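Local coordinates for CRISPR-associated protein CasA/Cse1 (Thermus thermophilus, PDB 4AN8), which is the large subunit of the type I-E Cascade ribonucleoprotein complex and probably takes part in selecting foreign DNA during CRISPR-based adaptive immunity, at residues A[9-14]-A[152-157]; A[17-22]-A[28-33]; A[431-436]-A[459-464]; A[467-472]-A[488-493]. All blocks are in the same frame, centred on the assembly; numbering follows the deposited sequence.

How the contacts relate
The four contacts form two well-separated pairs, contact 1 lying across the chain's centre from contacts 3 and 4. Contacts 1 and 2 lie 12 Å apart between centres, and Leu13 links them: its O takes hydrogen bonds from Trp18 NE1 at 2.9 Å and from Ile32 N at 3.0 Å, while Ala155 of contact 1 packs on Trp18 of contact 2. Contacts 3 and 4, with centres 13 Å apart, use successive parts of helix 453-476 in the C-terminal helical bundle, and Leu432 packs on Ala468 and Ala471. The pairs do not touch: the centres of contacts 1 and 4 are 57 Å apart, and even contacts 2 and 3 keep their nearest atoms about 25 Å apart.

Contact 1. Residues A[9-14]-A[152-157]; sequences EKFNLI and ATYAQA
Phe11 and Lys10 of the N-terminal strand 10-12 meet Tyr154 in the first turn of helix 154-167, a turn closed by a capping box. At the N-cap, Thr153 OG1 accepts from Gln156 N at 3.2 Å, and Gln156 OE1 in return receives Thr153 N on a lone pair in the carbonyl plane. The capped turn presents Tyr154 to the strand. Its CB sits squarely over the face of Phe11, 3.4 Å from the ring centroid, a CH-pi contact that uses the root of the tyrosine. The two rings meet obliquely, with planes at 58° and centroids 5.3 Å apart, and Tyr154 CD2 approaches Phe11 CD1. At the far rim of the Phe11 ring, CZ reaches Ala155 N at 3.9 Å. Lys10 runs across the outer end of the tyrosine at about a right angle. Its CD lies 3.3 Å from Tyr154 OH, and the bend at chi3 (-71°) turns CE so that NZ can donate to the same OH at 3.0 Å. Both polar ends share a further partner, Asp256, whose OD2 forms a salt bridge with Lys10 NZ while OD1 hydrogen-bonds Tyr154 OH; the carboxylate would be expected to favour the charged lysine. Around this junction, strand 10-12 bonds by its backbone to Phe105 and Leu104, Phe105 also meets the Tyr154 ring, and Asn12 touches Phe103 in the loop after helix 88-98.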
# COMPACT_ATOMS: atom_id res chain seq x y z
N GLU A 9 18.11 11.29 26.66
CA GLU A 9 17.68 9.97 26.22
C GLU A 9 16.19 9.90 26.55
O GLU A 9 15.81 9.95 27.71
CB GLU A 9 18.45 8.92 27.02
CG GLU A 9 18.45 7.54 26.43
CD GLU A 9 19.14 6.53 27.33
OE1 GLU A 9 18.60 6.26 28.43
OE2 GLU A 9 20.22 6.01 26.94
N LYS A 10 15.33 9.83 25.53
CA LYS A 10 13.89 9.92 25.79
C LYS A 10 12.98 9.17 24.79
O LYS A 10 13.28 9.07 23.60
CB LYS A 10 13.47 11.39 25.88
CG LYS A 10 12.01 11.56 26.22
CD LYS A 10 11.58 13.02 26.11
CE LYS A 10 12.18 13.88 27.21
NZ LYS A 10 11.77 15.30 27.04
N PHE A 11 11.89 8.62 25.32
CA PHE A 11 10.80 8.03 24.54
C PHE A 11 11.19 6.80 23.70
O PHE A 11 11.30 6.85 22.48
CB PHE A 11 10.11 9.09 23.69
CG PHE A 11 8.71 8.70 23.26
CD1 PHE A 11 7.60 8.97 24.07
CD2 PHE A 11 8.49 8.05 22.04
CE1 PHE A 11 6.30 8.60 23.67
CE2 PHE A 11 7.19 7.69 21.63
CZ PHE A 11 6.10 7.96 22.45
N ASN A 12 11.35 5.69 24.39
CA ASN A 12 11.69 4.45 23.75
C ASN A 12 10.48 3.81 23.04
O ASN A 12 9.41 3.62 23.63
CB ASN A 12 12.30 3.50 24.78
CG ASN A 12 13.00 2.35 24.13
OD1 ASN A 12 12.35 1.45 23.59
ND2 ASN A 12 14.33 2.36 24.16
N LEU A 13 10.65 3.49 21.76
CA LEU A 13 9.53 2.98 20.98
C LEU A 13 9.16 1.55 21.35
O LEU A 13 8.13 1.03 20.91
CB LEU A 13 9.81 3.10 19.49
CG LEU A 13 10.07 4.55 19.04
CD1 LEU A 13 10.61 4.54 17.63
CD2 LEU A 13 8.79 5.38 19.15
N ILE A 14 10.00 0.89 22.13
CA ILE A 14 9.67 -0.47 22.56
C ILE A 14 8.68 -0.46 23.71
O ILE A 14 7.86 -1.37 23.83
CB ILE A 14 10.90 -1.26 22.99
CG1 ILE A 14 11.76 -1.55 21.76
CG2 ILE A 14 10.47 -2.54 23.73
CD1 ILE A 14 13.18 -1.92 22.06
N ALA A 152 3.46 18.43 17.81
CA ALA A 152 3.17 17.00 17.81
C ALA A 152 3.52 16.40 19.16
O ALA A 152 4.48 16.84 19.81
CB ALA A 152 3.96 16.30 16.74
N THR A 153 2.77 15.40 19.59
CA THR A 153 3.22 14.55 20.69
C THR A 153 4.34 13.67 20.17
O THR A 153 4.50 13.52 18.96
CB THR A 153 2.11 13.61 21.23
OG1 THR A 153 1.66 12.75 20.17
CG2 THR A 153 0.93 14.39 21.79
N TYR A 154 5.11 13.07 21.07
CA TYR A 154 6.15 12.15 20.66
C TYR A 154 5.59 11.05 19.76
O TYR A 154 6.20 10.71 18.75
CB TYR A 154 6.85 11.54 21.87
CG TYR A 154 7.57 12.56 22.72
CD1 TYR A 154 8.19 13.66 22.13
CD2 TYR A 154 7.61 12.44 24.10
CE1 TYR A 154 8.85 14.60 22.90
CE2 TYR A 154 8.26 13.38 24.88
CZ TYR A 154 8.88 14.46 24.27
OH TYR A 154 9.54 15.39 25.04
N ALA A 155 4.41 10.52 20.12
CA ALA A 155 3.82 9.42 19.35
C ALA A 155 3.54 9.87 17.93
O ALA A 155 3.82 9.15 16.99
CB ALA A 155 2.54 8.87 20.04
N GLN A 156 3.00 11.08 17.76
CA GLN A 156 2.71 11.56 16.41
C GLN A 156 3.99 11.85 15.62
O GLN A 156 4.02 11.64 14.41
CB GLN A 156 1.83 12.80 16.42
CG GLN A 156 0.54 12.68 17.19
CD GLN A 156 -0.22 13.99 17.19
OE1 GLN A 156 0.25 14.98 17.74
NE2 GLN A 156 -1.38 14.02 16.53
N ALA A 157 5.04 12.35 16.28
CA ALA A 157 6.30 12.60 15.56
C ALA A 157 6.94 11.28 15.14
O ALA A 157 7.46 11.15 14.05
CB ALA A 157 7.27 13.43 16.39

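Contact 2. Residues A[17-22]-A[28-33]; sequences PWIPVL and VEVGIG
Strand 19-22 and strand 28-30 run antiparallel with a marked twist, 129° between their directions, and pair Ile19 with Val30 and Val21 with Val28 as hydrogen-bonded pairs around the non-hydrogen-bonded pair Pro20 and Glu29. Val30 O carries two bonds: Ile19 N reaches it at 2.9 Å in the carbonyl plane, whereas Trp18 N comes in at 3.0 Å from well above that plane. Two residues thus face one, which defines a classic beta bulge at the open end of this beta hairpin. On one face of the sheet, Val21 CG2 touches Val28 CG2 at 3.9 Å and Val30 CG1 at 4.0 Å, and Ile19 CB meets Val30 CG2. On the other face, Glu29 CG lies 4.0 Å from Pro20 CA. Trp18 folds back over its neighbour: with CG lodged between the backbone N and the carbonyl carbon (chi1 66°), the indole takes Ile19 CG1 over one face, 3.6 Å above the plane. Its edge at CZ2 then meets Ile32 CG1 at 4.0 Å, and Ile19 CD1 comes equally close to that same CG1, a small cluster across the start of helix 32-37. The Trp18 side chain, its NE1 held by Leu13, also touches Leu56 and Leu59 of helix 50-67 and Ala158 and Leu162 of helix 154-167. Ile45 of strand 44-45 touches Ile19 and Val21.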
# COMPACT_ATOMS: atom_id res chain seq x y z
N PRO A 17 3.64 4.19 24.59
CA PRO A 17 2.46 4.04 23.74
C PRO A 17 2.53 4.93 22.51
O PRO A 17 2.57 6.13 22.66
CB PRO A 17 1.29 4.47 24.65
CG PRO A 17 1.93 5.23 25.81
CD PRO A 17 3.33 4.69 25.95
N TRP A 18 2.57 4.37 21.31
CA TRP A 18 2.60 5.19 20.10
C TRP A 18 1.95 4.49 18.91
O TRP A 18 1.66 5.12 17.91
CB TRP A 18 4.04 5.62 19.75
CG TRP A 18 4.94 4.50 19.36
CD1 TRP A 18 5.48 3.56 20.18
CD2 TRP A 18 5.44 4.22 18.04
NE1 TRP A 18 6.26 2.68 19.45
CE2 TRP A 18 6.25 3.08 18.13
CE3 TRP A 18 5.26 4.83 16.78
CZ2 TRP A 18 6.89 2.53 17.02
CZ3 TRP A 18 5.89 4.28 15.68
CH2 TRP A 18 6.70 3.15 15.81
N ILE A 19 1.72 3.18 19.04
CA ILE A 19 1.11 2.38 17.99
C ILE A 19 -0.39 2.23 18.27
O ILE A 19 -0.80 1.60 19.26
CB ILE A 19 1.76 0.97 17.92
CG1 ILE A 19 3.27 1.07 17.71
CG2 ILE A 19 1.12 0.11 16.83
CD1 ILE A 19 3.98 -0.26 17.82
N PRO A 20 -1.24 2.84 17.42
CA PRO A 20 -2.68 2.78 17.67
C PRO A 20 -3.28 1.44 17.26
O PRO A 20 -3.30 1.12 16.06
CB PRO A 20 -3.24 3.90 16.78
CG PRO A 20 -2.08 4.36 15.91
CD PRO A 20 -0.92 3.45 16.12
N VAL A 21 -3.79 0.67 18.23
CA VAL A 21 -4.42 -0.61 17.92
C VAL A 21 -5.85 -0.69 18.48
O VAL A 21 -6.15 -0.12 19.52
CB VAL A 21 -3.59 -1.80 18.51
CG1 VAL A 21 -2.26 -1.98 17.78
CG2 VAL A 21 -3.35 -1.59 19.99
N LEU A 22 -6.72 -1.41 17.79
CA LEU A 22 -8.08 -1.60 18.26
C LEU A 22 -8.11 -2.73 19.29
O LEU A 22 -7.65 -3.84 19.03
CB LEU A 22 -9.00 -1.90 17.08
CG LEU A 22 -10.50 -1.66 17.17
CD1 LEU A 22 -10.82 -0.25 17.62
CD2 LEU A 22 -11.13 -1.95 15.81
N VAL A 28 -6.35 2.09 21.59
CA VAL A 28 -5.36 2.36 22.61
C VAL A 28 -4.00 2.43 21.92
O VAL A 28 -3.89 2.10 20.76
CB VAL A 28 -5.33 1.28 23.73
CG1 VAL A 28 -6.61 1.33 24.51
CG2 VAL A 28 -5.17 -0.09 23.13
N GLU A 29 -2.98 2.88 22.63
CA GLU A 29 -1.66 2.95 22.04
C GLU A 29 -0.69 2.12 22.86
O GLU A 29 -0.70 2.15 24.10
CB GLU A 29 -1.19 4.40 21.84
CG GLU A 29 -2.04 5.15 20.79
CD GLU A 29 -1.53 6.55 20.45
OE1 GLU A 29 -0.46 6.95 20.96
OE2 GLU A 29 -2.19 7.26 19.66
N VAL A 30 0.12 1.34 22.14
CA VAL A 30 1.07 0.43 22.73
C VAL A 30 2.45 0.64 22.09
O VAL A 30 2.59 1.34 21.07
CB VAL A 30 0.61 -1.03 22.49
CG1 VAL A 30 -0.79 -1.24 23.09
CG2 VAL A 30 0.63 -1.38 20.99
N GLY A 31 3.46 0.05 22.71
CA GLY A 31 4.81 0.09 22.18
C GLY A 31 5.04 -1.19 21.40
O GLY A 31 4.16 -2.06 21.35
N ILE A 32 6.22 -1.31 20.80
CA ILE A 32 6.55 -2.45 19.97
C ILE A 32 6.51 -3.76 20.75
O ILE A 32 6.01 -4.76 20.25
CB ILE A 32 7.93 -2.26 19.32
CG1 ILE A 32 7.87 -1.14 18.27
CG2 ILE A 32 8.44 -3.57 18.69
CD1 ILE A 32 9.25 -0.67 17.81
N GLY A 33 7.02 -3.76 21.99
CA GLY A 33 7.02 -4.97 22.79
C GLY A 33 5.63 -5.59 22.97
O GLY A 33 5.41 -6.76 22.66

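Contact 3. Residues A[431-436]-A[459-464]; sequences RLYWHA and EALRGA
Ala464 CB is the meeting point of this contact, touched from segment 431-436 by two side chains at once: Ala436 CB at 3.7 Å, methyl against methyl, and Tyr433 CD1, also at 3.7 Å. The tyrosine ring comes to Ala464 obliquely and continues alongside segment 459-464 as far as Leu461. There the ring turns its edge at CE1 to Leu461 O, which lies near the ring plane 4.1 Å away, and the phenol oxygen OH reaches Leu461 CD2 at 3.4 Å. The ring follows this course because Tyr433 CG stands anti to the backbone N (chi1 173°), which lays the ring along segment 459-464. With small alanines between them, the helix segments approach to 9.1 Å between axes, crossing at 146°. They belong to consecutive antiparallel helices, 429-446 and 453-476, of the C-terminal four-helix bundle characteristic of Cse1, and no hydrogen bond joins the two segments. The side chains that meet are mostly apolar; the hydroxyl of Tyr433, at the margin of the contact, is hydrogen-bonded to Ala385 O of helix 372-403, a partner that satisfies it and probably helps hold the ring in place. That same helix lays Leu388 and Leu392 on the tyrosine and Met384 on Leu461. Behind the ring stands Trp434, the next residue in the chain; Tyr433 CD2 lies over the centre of the indole, 3.7 Å above its plane, while Arg305 makes a cation-pi contact with this tryptophan.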
# COMPACT_ATOMS: atom_id res chain seq x y z
N ARG A 431 -17.79 6.65 -15.95
CA ARG A 431 -17.69 6.79 -14.51
C ARG A 431 -18.64 5.85 -13.80
O ARG A 431 -18.26 5.17 -12.84
CB ARG A 431 -17.92 8.25 -14.09
CG ARG A 431 -17.85 8.50 -12.60
CD ARG A 431 -17.92 10.00 -12.28
NE ARG A 431 -19.13 10.65 -12.76
CZ ARG A 431 -20.32 10.58 -12.16
NH1 ARG A 431 -20.48 9.85 -11.06
NH2 ARG A 431 -21.37 11.21 -12.68
N LEU A 432 -19.89 5.76 -14.27
CA LEU A 432 -20.86 4.93 -13.56
C LEU A 432 -20.69 3.43 -13.81
O LEU A 432 -20.89 2.62 -12.92
CB LEU A 432 -22.30 5.36 -13.85
CG LEU A 432 -22.82 6.43 -12.90
CD1 LEU A 432 -22.32 7.79 -13.34
CD2 LEU A 432 -24.34 6.41 -12.83
N TYR A 433 -20.35 3.07 -15.04
CA TYR A 433 -20.02 1.68 -15.34
C TYR A 433 -18.97 1.19 -14.33
O TYR A 433 -19.19 0.24 -13.59
CB TYR A 433 -19.51 1.58 -16.77
CG TYR A 433 -18.97 0.23 -17.17
CD1 TYR A 433 -19.81 -0.88 -17.23
CD2 TYR A 433 -17.63 0.05 -17.50
CE1 TYR A 433 -19.34 -2.12 -17.60
CE2 TYR A 433 -17.14 -1.21 -17.88
CZ TYR A 433 -18.00 -2.28 -17.93
OH TYR A 433 -17.55 -3.52 -18.30
N TRP A 434 -17.82 1.86 -14.29
CA TRP A 434 -16.72 1.45 -13.40
C TRP A 434 -17.08 1.54 -11.92
O TRP A 434 -16.79 0.64 -11.14
CB TRP A 434 -15.46 2.24 -13.72
CG TRP A 434 -14.90 1.84 -15.04
CD1 TRP A 434 -14.80 2.60 -16.15
CD2 TRP A 434 -14.39 0.53 -15.39
NE1 TRP A 434 -14.24 1.87 -17.18
CE2 TRP A 434 -13.98 0.60 -16.73
CE3 TRP A 434 -14.23 -0.67 -14.69
CZ2 TRP A 434 -13.43 -0.51 -17.40
CZ3 TRP A 434 -13.68 -1.76 -15.35
CH2 TRP A 434 -13.28 -1.68 -16.69
N HIS A 435 -17.75 2.62 -11.53
CA HIS A 435 -18.21 2.74 -10.15
C HIS A 435 -19.12 1.59 -9.74
O HIS A 435 -19.02 1.05 -8.63
CB HIS A 435 -18.92 4.07 -9.92
CG HIS A 435 -19.39 4.25 -8.51
ND1 HIS A 435 -18.79 5.14 -7.64
CD2 HIS A 435 -20.37 3.63 -7.81
CE1 HIS A 435 -19.40 5.07 -6.47
NE2 HIS A 435 -20.36 4.16 -6.54
N ALA A 436 -20.02 1.20 -10.63
CA ALA A 436 -20.90 0.08 -10.34
C ALA A 436 -20.11 -1.20 -10.17
O ALA A 436 -20.42 -2.02 -9.30
CB ALA A 436 -21.93 -0.10 -11.43
N GLU A 459 -23.72 -10.87 -15.39
CA GLU A 459 -24.91 -10.19 -14.89
C GLU A 459 -24.55 -8.80 -14.36
O GLU A 459 -25.25 -7.82 -14.63
CB GLU A 459 -25.59 -11.01 -13.80
CG GLU A 459 -25.91 -12.44 -14.21
CD GLU A 459 -26.71 -12.53 -15.51
OE1 GLU A 459 -27.39 -11.54 -15.86
OE2 GLU A 459 -26.65 -13.58 -16.18
N ALA A 460 -23.46 -8.72 -13.60
CA ALA A 460 -23.06 -7.44 -13.02
C ALA A 460 -22.62 -6.48 -14.11
O ALA A 460 -22.92 -5.30 -14.06
CB ALA A 460 -21.97 -7.63 -11.98
N LEU A 461 -21.91 -6.99 -15.12
CA LEU A 461 -21.53 -6.17 -16.26
C LEU A 461 -22.76 -5.57 -16.96
O LEU A 461 -22.79 -4.38 -17.30
CB LEU A 461 -20.70 -6.98 -17.27
CG LEU A 461 -19.30 -7.39 -16.83
CD1 LEU A 461 -18.58 -8.17 -17.92
CD2 LEU A 461 -18.50 -6.17 -16.44
N ARG A 462 -23.78 -6.40 -17.15
CA ARG A 462 -25.01 -5.95 -17.79
C ARG A 462 -25.64 -4.81 -16.99
O ARG A 462 -25.91 -3.72 -17.52
CB ARG A 462 -25.98 -7.13 -17.94
CG ARG A 462 -26.91 -7.04 -19.14
CD ARG A 462 -27.53 -8.40 -19.46
NE ARG A 462 -27.09 -8.91 -20.76
CZ ARG A 462 -26.52 -10.11 -20.94
NH1 ARG A 462 -26.33 -10.92 -19.92
NH2 ARG A 462 -26.16 -10.49 -22.16
N GLY A 463 -25.84 -5.05 -15.69
CA GLY A 463 -26.46 -4.06 -14.83
C GLY A 463 -25.65 -2.80 -14.74
O GLY A 463 -26.20 -1.69 -14.69
N ALA A 464 -24.32 -2.94 -14.71
CA ALA A 464 -23.46 -1.77 -14.65
C ALA A 464 -23.66 -0.93 -15.90
O ALA A 464 -23.86 0.29 -15.82
CB ALA A 464 -21.99 -2.18 -14.50

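Contact 4. Residues A[467-472]-A[488-493]; sequences EAWKAT and QGEQEF
Trp469 packs between two neighbouring helices of the C-terminal bundle, 453-476 and 483-499, whose segments run antiparallel at 173° with axes 11.6 Å apart. Ala468, just before it, packs on Leu429 of helix 429-446. Trp469 itself points at segment 488-493 and makes an offset stack with Phe493: the five-membered ring and the phenyl ring lie 4.2 Å apart between centroids, with planes at 13°. The two side chains slide past each other from opposite directions, and each therefore sets its own CB over the other's ring, Trp469 CB lying 3.6 Å from the phenyl centroid. At the far end of the indole, CH2 abuts the backbone of Gly489, 3.5 Å from its C. In the plane of the ring, NE1 donates to Glu490 OE1 at 3.0 Å, meeting the carboxylate from above its plane. A bend at chi2 (74°) folds Glu490 back to that bond, and Arg473 forms a salt bridge with the same OE1. Leu395 of helix 372-403 touches both aromatic side chains. One turn on from Ala468, Thr472 OG1 bonds Ala468 O at 3.0 Å, while Thr472 N reaches that oxygen from the opposite face of its plane.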
# COMPACT_ATOMS: atom_id res chain seq x y z
N GLU A 467 -27.37 0.47 -16.06
CA GLU A 467 -27.47 1.55 -15.09
C GLU A 467 -26.75 2.82 -15.57
O GLU A 467 -27.21 3.92 -15.32
CB GLU A 467 -26.91 1.09 -13.74
CG GLU A 467 -27.11 2.07 -12.60
CD GLU A 467 -26.80 1.46 -11.25
OE1 GLU A 467 -25.75 0.80 -11.11
OE2 GLU A 467 -27.62 1.62 -10.32
N ALA A 468 -25.62 2.66 -16.25
CA ALA A 468 -24.83 3.82 -16.64
C ALA A 468 -25.42 4.51 -17.88
O ALA A 468 -25.36 5.73 -18.01
CB ALA A 468 -23.37 3.43 -16.88
N TRP A 469 -25.96 3.71 -18.79
CA TRP A 469 -26.56 4.27 -19.98
C TRP A 469 -27.89 4.97 -19.61
O TRP A 469 -28.16 6.10 -20.06
CB TRP A 469 -26.75 3.19 -21.06
CG TRP A 469 -27.52 3.68 -22.23
CD1 TRP A 469 -28.78 3.28 -22.62
CD2 TRP A 469 -27.12 4.69 -23.17
NE1 TRP A 469 -29.17 3.98 -23.73
CE2 TRP A 469 -28.17 4.85 -24.09
CE3 TRP A 469 -25.97 5.47 -23.31
CZ2 TRP A 469 -28.11 5.76 -25.14
CZ3 TRP A 469 -25.91 6.38 -24.36
CH2 TRP A 469 -26.98 6.51 -25.26
N LYS A 470 -28.68 4.33 -18.75
CA LYS A 470 -29.87 4.97 -18.21
C LYS A 470 -29.56 6.38 -17.72
O LYS A 470 -30.29 7.32 -18.01
CB LYS A 470 -30.49 4.15 -17.07
CG LYS A 470 -31.69 4.81 -16.41
CD LYS A 470 -32.30 3.91 -15.35
CE LYS A 470 -33.27 4.67 -14.43
NZ LYS A 470 -34.49 5.15 -15.14
N ALA A 471 -28.46 6.53 -17.00
CA ALA A 471 -28.09 7.82 -16.43
C ALA A 471 -27.67 8.81 -17.51
O ALA A 471 -27.83 10.02 -17.35
CB ALA A 471 -26.99 7.66 -15.39
N THR A 472 -27.13 8.29 -18.60
CA THR A 472 -26.69 9.14 -19.72
C THR A 472 -27.90 9.58 -20.56
O THR A 472 -27.94 10.70 -21.05
CB THR A 472 -25.67 8.40 -20.61
OG1 THR A 472 -24.57 7.97 -19.80
CG2 THR A 472 -25.15 9.30 -21.71
N GLN A 488 -28.68 7.83 -31.89
CA GLN A 488 -27.55 7.03 -32.35
C GLN A 488 -26.98 6.17 -31.23
O GLN A 488 -26.74 4.98 -31.40
CB GLN A 488 -26.45 7.92 -32.93
CG GLN A 488 -26.81 8.63 -34.22
CD GLN A 488 -25.70 9.54 -34.71
OE1 GLN A 488 -25.95 10.55 -35.37
NE2 GLN A 488 -24.45 9.18 -34.38
N GLY A 489 -26.79 6.80 -30.06
CA GLY A 489 -26.21 6.12 -28.92
C GLY A 489 -27.02 4.94 -28.42
O GLY A 489 -26.45 3.89 -28.12
N GLU A 490 -28.34 5.12 -28.33
CA GLU A 490 -29.23 4.03 -27.93
C GLU A 490 -29.06 2.81 -28.85
O GLU A 490 -29.09 1.66 -28.39
CB GLU A 490 -30.69 4.50 -27.91
CG GLU A 490 -31.71 3.45 -27.44
CD GLU A 490 -31.68 3.21 -25.93
OE1 GLU A 490 -31.77 4.17 -25.14
OE2 GLU A 490 -31.57 2.04 -25.52
N GLN A 491 -28.88 3.06 -30.14
CA GLN A 491 -28.70 1.97 -31.10
C GLN A 491 -27.36 1.27 -30.88
O GLN A 491 -27.31 0.04 -30.81
CB GLN A 491 -28.82 2.47 -32.54
CG GLN A 491 -30.24 2.84 -32.93
CD GLN A 491 -30.37 3.31 -34.37
OE1 GLN A 491 -29.42 3.23 -35.16
NE2 GLN A 491 -31.56 3.79 -34.72
N GLU A 492 -26.29 2.06 -30.76
CA GLU A 492 -24.95 1.54 -30.50
C GLU A 492 -24.91 0.79 -29.17
O GLU A 492 -24.35 -0.31 -29.08
CB GLU A 492 -23.93 2.68 -30.50
CG GLU A 492 -22.47 2.25 -30.52
CD GLU A 492 -21.53 3.40 -30.87
OE1 GLU A 492 -22.01 4.53 -31.11
OE2 GLU A 492 -20.30 3.18 -30.92
N PHE A 493 -25.52 1.38 -28.15
CA PHE A 493 -25.56 0.73 -26.86
C PHE A 493 -26.25 -0.61 -26.97
O PHE A 493 -25.94 -1.54 -26.23
CB PHE A 493 -26.25 1.60 -25.81
CG PHE A 493 -26.38 0.93 -24.48
CD1 PHE A 493 -25.33 0.97 -23.57
CD2 PHE A 493 -27.53 0.24 -24.14
CE1 PHE A 493 -25.43 0.35 -22.35
CE2 PHE A 493 -27.64 -0.40 -22.92
CZ PHE A 493 -26.58 -0.34 -22.01